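Local coordinates for protein kojibiose phosphorylase (Gut metagenome, PDB 6W0P) that belongs to glycoside hydrolase family 65, with an N-terminal beta-sandwich domain joined by helices to a helical central catalytic domain and a small C-terminal beta domain, at residues I4-L9 against Y656-C661; Y14-N19 against S31-G36; F46-S51 against R126-L131; T212-T217 against T272-A277. All blocks are in the same frame, centred on the assembly; numbering follows the deposited sequence.

Overall arrangement
Interactions 2, 3 and 4 all reach the ten-stranded antiparallel sheet of the N-terminal domain, and all three are buried; interaction 1 lies at the surface, where the N-terminal tail meets a loop of the central catalytic domain. Interactions 1 and 2 touch, their centres about 14 Å apart: T660 O and C661 O approach S31 OG, and L9 packs on I16 and V17. Interaction 2 is apolar packing of a helix end on strand 15-19, and interaction 4 sets helix 263-277 against strand 210-217 with leucine at its centre. Interaction 3 instead buries charge, an arginine paired in its plane with two acids and stacked on a phenylalanine. Along the chain, interaction 1 encloses the other three.

Interaction 1: residues I4-L9 against Y656-C661; sequences IPKRYL and YNNNTC
The backbones of 4-9 and 656-661 run as irregular loops that come nearest at P5 and Y656, their CA atoms 5.5 Å apart. One face of the Y656 ring is turned to the I4-P5 peptide: P5 N and I4 O sit over it, both offset toward the rim, while P5 CB reaches the phenol oxygen Y656 OH at 3.4 Å. F647 also stacks on this ring. The contact joins the N-terminal tail, ahead of the sandwich strands, to the loop between helices 638-645 and 666-680 of the catalytic domain. Here K6 folds back on itself, bent at chi2 and chi3 (70° and 62°), which carries its ammonium to I4 O, with K6 NZ to I4 O at 2.8 Å. K6 NZ also donates to N658 OD1 at 2.9 Å, arriving from above the amide plane, and to the backbone O of D655. A water accepts from I4 N at 3.1 Å and donates to Y656 O, bridging the two backbones.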
loop_
_atom_site.group_PDB
_atom_site.type_symbol
_atom_site.label_atom_id
_atom_site.label_comp_id
_atom_site.label_asym_id
_atom_site.label_seq_id
_atom_site.Cartn_x
_atom_site.Cartn_y
_atom_site.Cartn_z
ATOM N N ILE A 4 -5.436 -5.918 -31.296
ATOM C CA ILE A 4 -6.200 -6.055 -32.569
ATOM C C ILE A 4 -7.323 -5.024 -32.629
ATOM O O ILE A 4 -7.836 -4.559 -31.608
ATOM C CB ILE A 4 -6.710 -7.499 -32.758
ATOM C CG1 ILE A 4 -7.649 -7.954 -31.637
ATOM C CG2 ILE A 4 -5.531 -8.452 -32.932
ATOM C CD1 ILE A 4 -8.705 -8.955 -32.086
ATOM N N PRO A 5 -7.704 -4.625 -33.861
ATOM C CA PRO A 5 -8.866 -3.767 -34.077
ATOM C C PRO A 5 -10.210 -4.501 -33.905
ATOM O O PRO A 5 -10.322 -5.611 -34.316
ATOM C CB PRO A 5 -8.703 -3.317 -35.541
ATOM C CG PRO A 5 -7.942 -4.464 -36.209
ATOM C CD PRO A 5 -7.031 -4.997 -35.119
ATOM N N LYS A 6 -11.169 -3.854 -33.249
ATOM C CA LYS A 6 -12.612 -4.195 -33.286
ATOM C C LYS A 6 -13.299 -3.111 -34.115
ATOM O O LYS A 6 -13.858 -2.145 -33.542
ATOM C CB LYS A 6 -13.188 -4.320 -31.870
ATOM C CG LYS A 6 -12.885 -5.638 -31.152
ATOM C CD LYS A 6 -11.434 -5.814 -30.744
ATOM C CE LYS A 6 -10.971 -4.757 -29.763
ATOM N NZ LYS A 6 -9.552 -4.934 -29.373
ATOM N N ARG A 7 -13.214 -3.265 -35.426
ATOM C CA ARG A 7 -13.698 -2.300 -36.438
ATOM C C ARG A 7 -15.212 -2.496 -36.600
ATOM O O ARG A 7 -15.597 -3.461 -37.266
ATOM C CB ARG A 7 -12.962 -2.567 -37.753
ATOM C CG ARG A 7 -13.509 -1.794 -38.943
ATOM C CD ARG A 7 -13.345 -0.301 -38.744
ATOM N NE ARG A 7 -11.942 0.019 -38.523
ATOM C CZ ARG A 7 -11.045 0.304 -39.479
ATOM N NH1 ARG A 7 -11.394 0.346 -40.756
ATOM N NH2 ARG A 7 -9.795 0.566 -39.134
ATOM N N TYR A 8 -16.039 -1.631 -36.011
ATOM C CA TYR A 8 -17.514 -1.686 -36.168
ATOM C C TYR A 8 -18.053 -0.365 -36.726
ATOM O O TYR A 8 -19.273 -0.362 -37.059
ATOM C CB TYR A 8 -18.209 -2.024 -34.852
ATOM C CG TYR A 8 -18.306 -0.908 -33.833
ATOM C CD1 TYR A 8 -17.217 -0.544 -33.059
ATOM C CD2 TYR A 8 -19.500 -0.248 -33.602
ATOM C CE1 TYR A 8 -17.309 0.447 -32.091
ATOM C CE2 TYR A 8 -19.610 0.749 -32.643
ATOM C CZ TYR A 8 -18.508 1.103 -31.886
ATOM O OH TYR A 8 -18.599 2.085 -30.932
ATOM N N LEU A 9 -17.215 0.673 -36.868
ATOM C CA LEU A 9 -17.664 2.015 -37.336
ATOM C C LEU A 9 -17.301 2.207 -38.809
ATOM O O LEU A 9 -16.248 1.732 -39.237
ATOM C CB LEU A 9 -17.071 3.104 -36.434
ATOM C CG LEU A 9 -17.602 3.061 -35.000
ATOM C CD1 LEU A 9 -16.876 4.048 -34.108
ATOM C CD2 LEU A 9 -19.093 3.347 -34.961
ATOM N N TYR A 656 -8.315 -0.752 -29.357
ATOM C CA TYR A 656 -7.151 -1.677 -29.262
ATOM C C TYR A 656 -6.835 -2.061 -27.799
ATOM O O TYR A 656 -6.298 -3.196 -27.603
ATOM C CB TYR A 656 -5.910 -1.089 -29.949
ATOM C CG TYR A 656 -5.881 -1.243 -31.455
ATOM C CD1 TYR A 656 -6.599 -0.397 -32.288
ATOM C CD2 TYR A 656 -5.104 -2.218 -32.055
ATOM C CE1 TYR A 656 -6.534 -0.516 -33.671
ATOM C CE2 TYR A 656 -5.034 -2.361 -33.433
ATOM C CZ TYR A 656 -5.750 -1.502 -34.244
ATOM O OH TYR A 656 -5.710 -1.657 -35.594
ATOM N N ASN A 657 -7.113 -1.179 -26.817
ATOM C CA ASN A 657 -6.832 -1.417 -25.380
ATOM C C ASN A 657 -8.004 -2.161 -24.702
ATOM O O ASN A 657 -7.869 -2.506 -23.501
ATOM C CB ASN A 657 -6.482 -0.108 -24.660
ATOM C CG ASN A 657 -5.059 0.374 -24.900
ATOM O OD1 ASN A 657 -4.359 -0.125 -25.775
ATOM N ND2 ASN A 657 -4.600 1.327 -24.103
ATOM N N ASN A 658 -9.140 -2.325 -25.389
ATOM C CA ASN A 658 -10.367 -2.996 -24.891
ATOM C C ASN A 658 -11.014 -2.239 -23.710
ATOM O O ASN A 658 -11.897 -2.815 -23.087
ATOM C CB ASN A 658 -10.107 -4.469 -24.553
ATOM C CG ASN A 658 -9.879 -5.315 -25.792
ATOM O OD1 ASN A 658 -10.676 -5.299 -26.728
ATOM N ND2 ASN A 658 -8.774 -6.032 -25.822
ATOM N N ASN A 659 -10.685 -0.976 -23.457
ATOM C CA ASN A 659 -11.302 -0.202 -22.342
ATOM C C ASN A 659 -11.763 1.187 -22.832
ATOM O O ASN A 659 -11.901 2.092 -22.009
ATOM C CB ASN A 659 -10.337 -0.091 -21.155
ATOM C CG ASN A 659 -9.102 0.734 -21.505
ATOM O OD1 ASN A 659 -8.827 0.965 -22.684
ATOM N ND2 ASN A 659 -8.359 1.196 -20.504
ATOM N N THR A 660 -11.983 1.381 -24.122
ATOM C CA THR A 660 -12.536 2.648 -24.654
ATOM C C THR A 660 -13.966 2.812 -24.136
ATOM O O THR A 660 -14.463 3.944 -24.185
ATOM C CB THR A 660 -12.419 2.724 -26.181
ATOM O OG1 THR A 660 -11.039 2.953 -26.462
ATOM C CG2 THR A 660 -13.264 3.819 -26.799
ATOM N N CYS A 661 -14.591 1.743 -23.627
ATOM C CA CYS A 661 -15.920 1.798 -22.935
ATOM C C CYS A 661 -15.861 2.824 -21.804
ATOM O O CYS A 661 -16.866 3.500 -21.609
ATOM C CB CYS A 661 -16.385 0.436 -22.415
ATOM S SG CYS A 661 -15.210 -0.445 -21.350
HETATM O O HOH W 1 -6.532 -5.583 -28.432
#

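Interaction 2: residues Y14-N19 against S31-G36; sequences YRIVEN and SIFSLG
Apolar contacts between I16 and F33 carry most of this meeting of strand 15-19 with the end of helix 26-32. The gamma-branch methyl of I16 touches the far end of the phenyl ring, I16 CG2 to F33 CZ being 3.6 Å, and the two side chains cross obliquely. With CG1 of I16 beside the backbone N (chi1 -46°), CG2 stands opposite that nitrogen and takes the contact; the same methyl meets I32 CG2 at 4.2 Å. F33 is the first residue past the helix to leave helical angles, and its ring reaches the strand from just past the helix end. In the sandwich domain of family 65, strand 15-19 lies near one margin of the large antiparallel sheet, between strands 10-11 and 109-118, and the helix end packs against it with L117 touching F33 as well. Contacts of ring with backbone come second: F33 CE2 lies 3.5 Å from I16 O, and V17 C is near the ring plane at the edge, 4.4 Å from F33 CZ. Among polar groups, the buried carboxylate of E18 turns to R115 in a salt bridge and to H22 in a hydrogen bond, while its CB lies 4.3 Å from F33 CZ.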
loop_
_atom_site.group_PDB
_atom_site.type_symbol
_atom_site.label_atom_id
_atom_site.label_comp_id
_atom_site.label_asym_id
_atom_site.label_seq_id
_atom_site.Cartn_x
_atom_site.Cartn_y
_atom_site.Cartn_z
ATOM N N TYR A 14 -14.744 12.799 -42.724
ATOM C CA TYR A 14 -15.245 13.966 -41.935
ATOM C C TYR A 14 -16.324 13.577 -40.910
ATOM O O TYR A 14 -16.863 14.485 -40.269
ATOM C CB TYR A 14 -15.764 15.080 -42.858
ATOM C CG TYR A 14 -14.742 15.674 -43.797
ATOM C CD1 TYR A 14 -13.788 16.587 -43.349
ATOM C CD2 TYR A 14 -14.728 15.324 -45.142
ATOM C CE1 TYR A 14 -12.851 17.137 -44.214
ATOM C CE2 TYR A 14 -13.819 15.888 -46.019
ATOM C CZ TYR A 14 -12.869 16.781 -45.549
ATOM O OH TYR A 14 -11.955 17.290 -46.426
ATOM N N ARG A 15 -16.642 12.291 -40.762
ATOM C CA ARG A 15 -17.684 11.825 -39.820
ATOM C C ARG A 15 -17.327 10.446 -39.261
ATOM O O ARG A 15 -16.644 9.668 -39.940
ATOM C CB ARG A 15 -19.047 11.762 -40.518
ATOM C CG ARG A 15 -19.357 12.968 -41.393
ATOM C CD ARG A 15 -20.836 13.011 -41.739
ATOM N NE ARG A 15 -21.204 11.883 -42.568
ATOM C CZ ARG A 15 -22.457 11.533 -42.881
ATOM N NH1 ARG A 15 -23.492 12.240 -42.447
ATOM N NH2 ARG A 15 -22.653 10.486 -43.667
ATOM N N ILE A 16 -17.778 10.169 -38.043
ATOM C CA ILE A 16 -17.833 8.805 -37.464
ATOM C C ILE A 16 -19.285 8.378 -37.632
ATOM O O ILE A 16 -20.209 9.180 -37.245
ATOM C CB ILE A 16 -17.368 8.793 -35.998
ATOM C CG1 ILE A 16 -16.079 9.590 -35.767
ATOM C CG2 ILE A 16 -17.218 7.371 -35.502
ATOM C CD1 ILE A 16 -14.901 9.150 -36.640
ATOM N N VAL A 17 -19.506 7.219 -38.231
ATOM C CA VAL A 17 -20.871 6.689 -38.483
ATOM C C VAL A 17 -20.968 5.285 -37.891
ATOM O O VAL A 17 -20.080 4.447 -38.198
ATOM C CB VAL A 17 -21.212 6.712 -39.983
ATOM C CG1 VAL A 17 -22.606 6.135 -40.250
ATOM C CG2 VAL A 17 -21.128 8.126 -40.512
ATOM N N GLU A 18 -22.007 5.043 -37.088
ATOM C CA GLU A 18 -22.418 3.671 -36.674
ATOM C C GLU A 18 -23.646 3.282 -37.503
ATOM O O GLU A 18 -24.639 3.977 -37.409
ATOM C CB GLU A 18 -22.702 3.581 -35.171
ATOM C CG GLU A 18 -22.923 2.152 -34.685
ATOM C CD GLU A 18 -23.424 2.002 -33.253
ATOM O OE1 GLU A 18 -23.773 3.038 -32.609
ATOM O OE2 GLU A 18 -23.419 0.847 -32.766
ATOM N N ASN A 19 -23.514 2.267 -38.347
ATOM C CA ASN A 19 -24.602 1.705 -39.193
ATOM C C ASN A 19 -25.218 0.542 -38.411
ATOM O O ASN A 19 -24.513 -0.458 -38.213
ATOM C CB ASN A 19 -24.081 1.201 -40.547
ATOM C CG ASN A 19 -24.034 2.246 -41.644
ATOM O OD1 ASN A 19 -24.359 3.413 -41.421
ATOM N ND2 ASN A 19 -23.619 1.843 -42.837
ATOM N N SER A 31 -18.425 6.632 -25.538
ATOM C CA SER A 31 -17.104 7.273 -25.315
ATOM C C SER A 31 -16.672 8.009 -26.599
ATOM O O SER A 31 -16.393 9.211 -26.559
ATOM C CB SER A 31 -16.084 6.253 -24.868
ATOM O OG SER A 31 -16.432 5.684 -23.614
ATOM N N ILE A 32 -16.720 7.301 -27.715
ATOM C CA ILE A 32 -16.171 7.734 -29.028
ATOM C C ILE A 32 -16.926 8.961 -29.506
ATOM O O ILE A 32 -16.284 9.904 -30.015
ATOM C CB ILE A 32 -16.232 6.575 -30.041
ATOM C CG1 ILE A 32 -15.208 5.498 -29.680
ATOM C CG2 ILE A 32 -16.064 7.099 -31.464
ATOM C CD1 ILE A 32 -15.254 4.273 -30.564
ATOM N N PHE A 33 -18.245 8.934 -29.360
ATOM C CA PHE A 33 -19.143 9.964 -29.932
ATOM C C PHE A 33 -19.335 11.112 -28.939
ATOM O O PHE A 33 -20.218 11.933 -29.178
ATOM C CB PHE A 33 -20.471 9.331 -30.340
ATOM C CG PHE A 33 -20.415 8.494 -31.590
ATOM C CD1 PHE A 33 -19.898 7.211 -31.566
ATOM C CD2 PHE A 33 -20.935 8.971 -32.776
ATOM C CE1 PHE A 33 -19.882 6.426 -32.714
ATOM C CE2 PHE A 33 -20.877 8.202 -33.931
ATOM C CZ PHE A 33 -20.389 6.914 -33.891
ATOM N N SER A 34 -18.547 11.163 -27.865
ATOM C CA SER A 34 -18.630 12.208 -26.812
ATOM C C SER A 34 -18.460 13.592 -27.450
ATOM O O SER A 34 -17.576 13.760 -28.337
ATOM C CB SER A 34 -17.594 12.011 -25.724
ATOM O OG SER A 34 -17.828 10.820 -24.979
ATOM N N LEU A 35 -19.251 14.558 -26.981
ATOM C CA LEU A 35 -19.052 15.994 -27.298
ATOM C C LEU A 35 -18.352 16.656 -26.109
ATOM O O LEU A 35 -18.487 16.164 -24.962
ATOM C CB LEU A 35 -20.409 16.656 -27.567
ATOM C CG LEU A 35 -21.207 16.101 -28.743
ATOM C CD1 LEU A 35 -22.513 16.869 -28.906
ATOM C CD2 LEU A 35 -20.396 16.166 -30.011
ATOM N N GLY A 36 -17.608 17.718 -26.384
ATOM C CA GLY A 36 -16.928 18.503 -25.346
ATOM C C GLY A 36 -16.607 19.879 -25.861
ATOM O O GLY A 36 -16.385 20.015 -27.078
#

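Interaction 3: residues F46-S51 against R126-L131; sequences FDETYS and RTFTWL
R126 NH2 is gripped by two acids at once, giving a short bond to E48 OE1 (2.6 Å) and another to D47 OD2 (2.9 Å). The salt-bridge network joins the 46-51 loop to strand 123-132 in the large sheet of the N-terminal sandwich domain. E48 is held end-on by two nitrogens: R126 NH1 meets E48 OE2 at 2.9 Å, and both carboxylate oxygens use their syn lone pairs. D47 OD2 offers its anti lone pair instead, while D47 OD1 forms a salt bridge with R143. All three acceptor oxygens lie near the guanidinium plane, which fixes its rotation. A bend at chi3 (39°) helps lay that plane flat on the F46 ring, the planes 12° apart; R126 NH1 sits over the ring centre, while R126 CZ is displaced from it in an off-centre cation-pi contact. The two carboxylates probably favour the charged guanidinium. A water near the guanidinium plane links the pair, accepting from R126 NE at 2.8 Å and donating to D47 OD2 at 2.6 Å.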
loop_
_atom_site.group_PDB
_atom_site.type_symbol
_atom_site.label_atom_id
_atom_site.label_comp_id
_atom_site.label_asym_id
_atom_site.label_seq_id
_atom_site.Cartn_x
_atom_site.Cartn_y
_atom_site.Cartn_z
ATOM N N PHE A 46 -27.655 7.607 -24.810
ATOM C CA PHE A 46 -29.033 7.757 -25.332
ATOM C C PHE A 46 -29.799 8.766 -24.483
ATOM O O PHE A 46 -29.714 8.726 -23.247
ATOM C CB PHE A 46 -29.747 6.400 -25.357
ATOM C CG PHE A 46 -29.229 5.446 -26.403
ATOM C CD1 PHE A 46 -28.211 5.815 -27.277
ATOM C CD2 PHE A 46 -29.792 4.192 -26.548
ATOM C CE1 PHE A 46 -27.762 4.945 -28.264
ATOM C CE2 PHE A 46 -29.334 3.321 -27.525
ATOM C CZ PHE A 46 -28.329 3.701 -28.388
ATOM N N ASP A 47 -30.546 9.636 -25.158
ATOM C CA ASP A 47 -31.384 10.686 -24.524
ATOM C C ASP A 47 -32.523 9.985 -23.786
ATOM O O ASP A 47 -32.646 10.197 -22.585
ATOM C CB ASP A 47 -31.892 11.657 -25.583
ATOM C CG ASP A 47 -30.787 12.042 -26.545
ATOM O OD1 ASP A 47 -30.176 13.095 -26.314
ATOM O OD2 ASP A 47 -30.528 11.263 -27.499
ATOM N N GLU A 48 -33.275 9.149 -24.491
ATOM C CA GLU A 48 -34.450 8.414 -23.956
ATOM C C GLU A 48 -33.966 7.396 -22.927
ATOM O O GLU A 48 -32.757 7.144 -22.889
ATOM C CB GLU A 48 -35.234 7.724 -25.078
ATOM C CG GLU A 48 -34.527 6.524 -25.709
ATOM C CD GLU A 48 -33.447 6.828 -26.741
ATOM O OE1 GLU A 48 -33.166 8.013 -26.959
ATOM O OE2 GLU A 48 -32.882 5.880 -27.314
ATOM N N THR A 49 -34.886 6.824 -22.150
ATOM C CA THR A 49 -34.615 5.665 -21.249
ATOM C C THR A 49 -33.856 4.567 -22.017
ATOM O O THR A 49 -34.265 4.203 -23.124
ATOM C CB THR A 49 -35.926 5.151 -20.641
ATOM O OG1 THR A 49 -36.425 6.196 -19.806
ATOM C CG2 THR A 49 -35.767 3.873 -19.848
ATOM N N TYR A 50 -32.759 4.066 -21.458
ATOM C CA TYR A 50 -32.059 2.865 -21.982
ATOM C C TYR A 50 -31.713 1.971 -20.798
ATOM O O TYR A 50 -31.050 2.444 -19.849
ATOM C CB TYR A 50 -30.821 3.217 -22.812
ATOM C CG TYR A 50 -30.088 2.030 -23.405
ATOM C CD1 TYR A 50 -30.568 1.360 -24.519
ATOM C CD2 TYR A 50 -28.894 1.585 -22.865
ATOM C CE1 TYR A 50 -29.882 0.295 -25.083
ATOM C CE2 TYR A 50 -28.201 0.517 -23.409
ATOM C CZ TYR A 50 -28.692 -0.133 -24.522
ATOM O OH TYR A 50 -27.990 -1.185 -25.056
ATOM N N SER A 51 -32.196 0.733 -20.851
ATOM C CA SER A 51 -32.155 -0.236 -19.727
ATOM C C SER A 51 -31.059 -1.279 -20.004
ATOM O O SER A 51 -30.980 -2.259 -19.260
ATOM C CB SER A 51 -33.513 -0.857 -19.514
ATOM O OG SER A 51 -33.854 -1.688 -20.613
ATOM N N ARG A 126 -28.625 10.955 -33.991
ATOM C CA ARG A 126 -29.064 9.550 -33.877
ATOM C C ARG A 126 -30.439 9.474 -34.529
ATOM O O ARG A 126 -31.307 10.283 -34.149
ATOM C CB ARG A 126 -29.019 9.114 -32.411
ATOM C CG ARG A 126 -28.832 7.617 -32.208
ATOM C CD ARG A 126 -28.542 7.282 -30.757
ATOM N NE ARG A 126 -29.345 8.102 -29.854
ATOM C CZ ARG A 126 -30.407 7.686 -29.158
ATOM N NH1 ARG A 126 -30.816 6.430 -29.222
ATOM N NH2 ARG A 126 -31.061 8.544 -28.389
ATOM N N THR A 127 -30.589 8.575 -35.504
ATOM C CA THR A 127 -31.850 8.319 -36.246
ATOM C C THR A 127 -32.236 6.841 -36.052
ATOM O O THR A 127 -31.344 5.990 -36.007
ATOM C CB THR A 127 -31.667 8.736 -37.712
ATOM O OG1 THR A 127 -31.275 10.116 -37.771
ATOM C CG2 THR A 127 -32.912 8.523 -38.541
ATOM N N PHE A 128 -33.521 6.539 -35.877
ATOM C CA PHE A 128 -34.025 5.144 -35.851
ATOM C C PHE A 128 -35.538 5.165 -36.064
ATOM O O PHE A 128 -36.185 6.220 -35.858
ATOM C CB PHE A 128 -33.601 4.454 -34.552
ATOM C CG PHE A 128 -33.957 5.240 -33.319
ATOM C CD1 PHE A 128 -35.188 5.090 -32.720
ATOM C CD2 PHE A 128 -33.072 6.157 -32.783
ATOM C CE1 PHE A 128 -35.529 5.841 -31.610
ATOM C CE2 PHE A 128 -33.413 6.908 -31.672
ATOM C CZ PHE A 128 -34.647 6.761 -31.095
ATOM N N THR A 129 -36.092 4.043 -36.517
ATOM C CA THR A 129 -37.558 3.897 -36.677
ATOM C C THR A 129 -38.084 2.960 -35.584
ATOM O O THR A 129 -37.662 1.796 -35.521
ATOM C CB THR A 129 -37.936 3.506 -38.107
ATOM O OG1 THR A 129 -37.396 4.512 -38.974
ATOM C CG2 THR A 129 -39.435 3.401 -38.284
ATOM N N TRP A 130 -38.963 3.498 -34.746
ATOM C CA TRP A 130 -39.657 2.799 -33.637
ATOM C C TRP A 130 -40.885 2.091 -34.206
ATOM O O TRP A 130 -41.784 2.800 -34.721
ATOM C CB TRP A 130 -40.046 3.827 -32.575
ATOM C CG TRP A 130 -40.586 3.265 -31.305
ATOM C CD1 TRP A 130 -40.509 1.981 -30.846
ATOM C CD2 TRP A 130 -41.255 4.018 -30.292
ATOM N NE1 TRP A 130 -41.099 1.885 -29.616
ATOM C CE2 TRP A 130 -41.562 3.121 -29.249
ATOM C CE3 TRP A 130 -41.618 5.362 -30.169
ATOM C CZ2 TRP A 130 -42.224 3.530 -28.093
ATOM C CZ3 TRP A 130 -42.286 5.763 -29.031
ATOM C CH2 TRP A 130 -42.581 4.858 -28.008
ATOM N N LEU A 131 -40.894 0.757 -34.155
ATOM C CA LEU A 131 -42.057 -0.084 -34.519
ATOM C C LEU A 131 -42.849 -0.332 -33.231
ATOM O O LEU A 131 -42.494 -1.213 -32.461
ATOM C CB LEU A 131 -41.570 -1.371 -35.189
ATOM C CG LEU A 131 -40.427 -1.204 -36.196
ATOM C CD1 LEU A 131 -40.132 -2.528 -36.891
ATOM C CD2 LEU A 131 -40.731 -0.127 -37.228
HETATM O O HOH W 2 -28.586 10.756 -29.208
#

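Interaction 4: residues T212-T217 against T272-A277; sequences TSVMRT and TKLKEA
L274 points from its helix straight at the strand, and its isobutyl end is wedged between the side chains of V214 and R216, which project from the same face of the strand and each meet the leucine at a slant. Helix 263-277 packs here on strand 210-217 of the large antiparallel sheet in the sandwich domain; the N-to-C directions of the two short segments diverge by 29°, their axes 8.7 Å apart at closest. CG of L274 stands opposite its backbone N (chi1 -178°), which sends both methyls toward the strand. L274 CD2 rests 3.7 Å from V214 CG2 and 3.6 Å from the backbone carbon M215 C, so it lies against the peptide of M215, whose own side chain leaves from the other face of the strand toward L171 and L173. On the R216 side of the leucine, the CG and CD methylenes of R216 pass slantwise over L274, with R216 CD 3.6 Å from L274 CG, before a bend at chi3 (-82°) turns the guanidinium off, where R216 NH1 bonds to S197 OG. K275 CD lies loosely over the rim of one guanidinium face, while the like-charged R216 NH2 and K275 NZ stay 4.3 Å apart.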
loop_
_atom_site.group_PDB
_atom_site.type_symbol
_atom_site.label_atom_id
_atom_site.label_comp_id
_atom_site.label_asym_id
_atom_site.label_seq_id
_atom_site.Cartn_x
_atom_site.Cartn_y
_atom_site.Cartn_z
ATOM N N THR A 212 -26.340 26.168 -11.945
ATOM C CA THR A 212 -27.734 26.432 -12.382
ATOM C C THR A 212 -27.888 25.909 -13.805
ATOM O O THR A 212 -27.090 26.313 -14.674
ATOM C CB THR A 212 -28.120 27.913 -12.277
ATOM O OG1 THR A 212 -28.136 28.239 -10.893
ATOM C CG2 THR A 212 -29.483 28.214 -12.860
ATOM N N SER A 213 -28.839 24.999 -13.997
ATOM C CA SER A 213 -29.218 24.439 -15.310
ATOM C C SER A 213 -30.612 24.936 -15.663
ATOM O O SER A 213 -31.542 24.673 -14.863
ATOM C CB SER A 213 -29.180 22.942 -15.304
ATOM O OG SER A 213 -29.437 22.462 -16.616
ATOM N N VAL A 214 -30.732 25.624 -16.803
ATOM C CA VAL A 214 -32.031 26.172 -17.285
ATOM C C VAL A 214 -32.277 25.719 -18.727
ATOM O O VAL A 214 -31.327 25.713 -19.534
ATOM C CB VAL A 214 -32.067 27.705 -17.160
ATOM C CG1 VAL A 214 -32.073 28.141 -15.697
ATOM C CG2 VAL A 214 -30.924 28.360 -17.916
ATOM N N MET A 215 -33.519 25.358 -19.035
ATOM C CA MET A 215 -33.922 25.043 -20.419
ATOM C C MET A 215 -35.215 25.776 -20.778
ATOM O O MET A 215 -35.932 26.239 -19.888
ATOM C CB MET A 215 -34.107 23.542 -20.621
ATOM C CG MET A 215 -35.222 22.953 -19.824
ATOM S SD MET A 215 -35.473 21.265 -20.380
ATOM C CE MET A 215 -36.564 20.630 -19.108
ATOM N N ARG A 216 -35.431 25.899 -22.076
ATOM C CA ARG A 216 -36.674 26.392 -22.703
ATOM C C ARG A 216 -36.683 25.847 -24.129
ATOM O O ARG A 216 -35.604 25.390 -24.579
ATOM C CB ARG A 216 -36.700 27.918 -22.726
ATOM C CG ARG A 216 -35.743 28.506 -23.746
ATOM C CD ARG A 216 -35.603 29.990 -23.555
ATOM N NE ARG A 216 -36.687 30.735 -24.173
ATOM C CZ ARG A 216 -37.437 31.631 -23.544
ATOM N NH1 ARG A 216 -37.271 31.857 -22.246
ATOM N NH2 ARG A 216 -38.387 32.274 -24.203
ATOM N N THR A 217 -37.820 25.944 -24.818
ATOM C CA THR A 217 -38.071 25.236 -26.103
ATOM C C THR A 217 -38.828 26.200 -27.019
ATOM O O THR A 217 -39.109 27.325 -26.571
ATOM C CB THR A 217 -38.773 23.883 -25.879
ATOM O OG1 THR A 217 -40.166 24.080 -25.624
ATOM C CG2 THR A 217 -38.182 23.087 -24.734
ATOM N N THR A 272 -30.795 34.939 -18.774
ATOM C CA THR A 272 -30.423 35.964 -19.791
ATOM C C THR A 272 -29.761 35.273 -20.993
ATOM O O THR A 272 -30.188 35.533 -22.145
ATOM C CB THR A 272 -29.537 37.063 -19.193
ATOM O OG1 THR A 272 -30.192 37.578 -18.030
ATOM C CG2 THR A 272 -29.267 38.189 -20.165
ATOM N N LYS A 273 -28.782 34.393 -20.760
ATOM C CA LYS A 273 -28.074 33.683 -21.863
ATOM C C LYS A 273 -29.017 32.667 -22.524
ATOM O O LYS A 273 -29.048 32.611 -23.758
ATOM C CB LYS A 273 -26.784 33.048 -21.333
ATOM C CG LYS A 273 -25.583 33.988 -21.293
ATOM C CD LYS A 273 -24.592 33.614 -20.216
ATOM C CE LYS A 273 -23.506 34.646 -20.000
ATOM N NZ LYS A 273 -22.254 34.222 -20.649
ATOM N N LEU A 274 -29.781 31.893 -21.745
ATOM C CA LEU A 274 -30.785 30.952 -22.308
ATOM C C LEU A 274 -31.677 31.701 -23.307
ATOM O O LEU A 274 -31.842 31.211 -24.447
ATOM C CB LEU A 274 -31.630 30.362 -21.176
ATOM C CG LEU A 274 -32.668 29.335 -21.632
ATOM C CD1 LEU A 274 -31.999 28.129 -22.287
ATOM C CD2 LEU A 274 -33.555 28.906 -20.475
ATOM N N LYS A 275 -32.186 32.865 -22.889
ATOM C CA LYS A 275 -33.074 33.761 -23.679
ATOM C C LYS A 275 -32.363 34.181 -24.972
ATOM O O LYS A 275 -32.933 33.945 -26.061
ATOM C CB LYS A 275 -33.514 34.956 -22.812
ATOM C CG LYS A 275 -34.333 36.031 -23.510
ATOM C CD LYS A 275 -35.548 35.488 -24.244
ATOM C CE LYS A 275 -36.446 36.577 -24.798
ATOM N NZ LYS A 275 -37.318 36.053 -25.877
ATOM N N GLU A 276 -31.157 34.749 -24.874
ATOM C CA GLU A 276 -30.353 35.167 -26.063
ATOM C C GLU A 276 -30.219 33.962 -27.007
ATOM O O GLU A 276 -30.489 34.131 -28.208
ATOM C CB GLU A 276 -28.986 35.731 -25.657
ATOM C CG GLU A 276 -28.970 37.254 -25.494
ATOM C CD GLU A 276 -28.223 37.823 -24.284
ATOM O OE1 GLU A 276 -28.527 38.985 -23.906
ATOM O OE2 GLU A 276 -27.340 37.117 -23.706
ATOM N N ALA A 277 -29.890 32.782 -26.473
ATOM C CA ALA A 277 -29.594 31.564 -27.268
ATOM C C ALA A 277 -30.852 31.095 -28.003
ATOM O O ALA A 277 -30.722 30.602 -29.148
ATOM C CB ALA A 277 -29.031 30.470 -26.391
#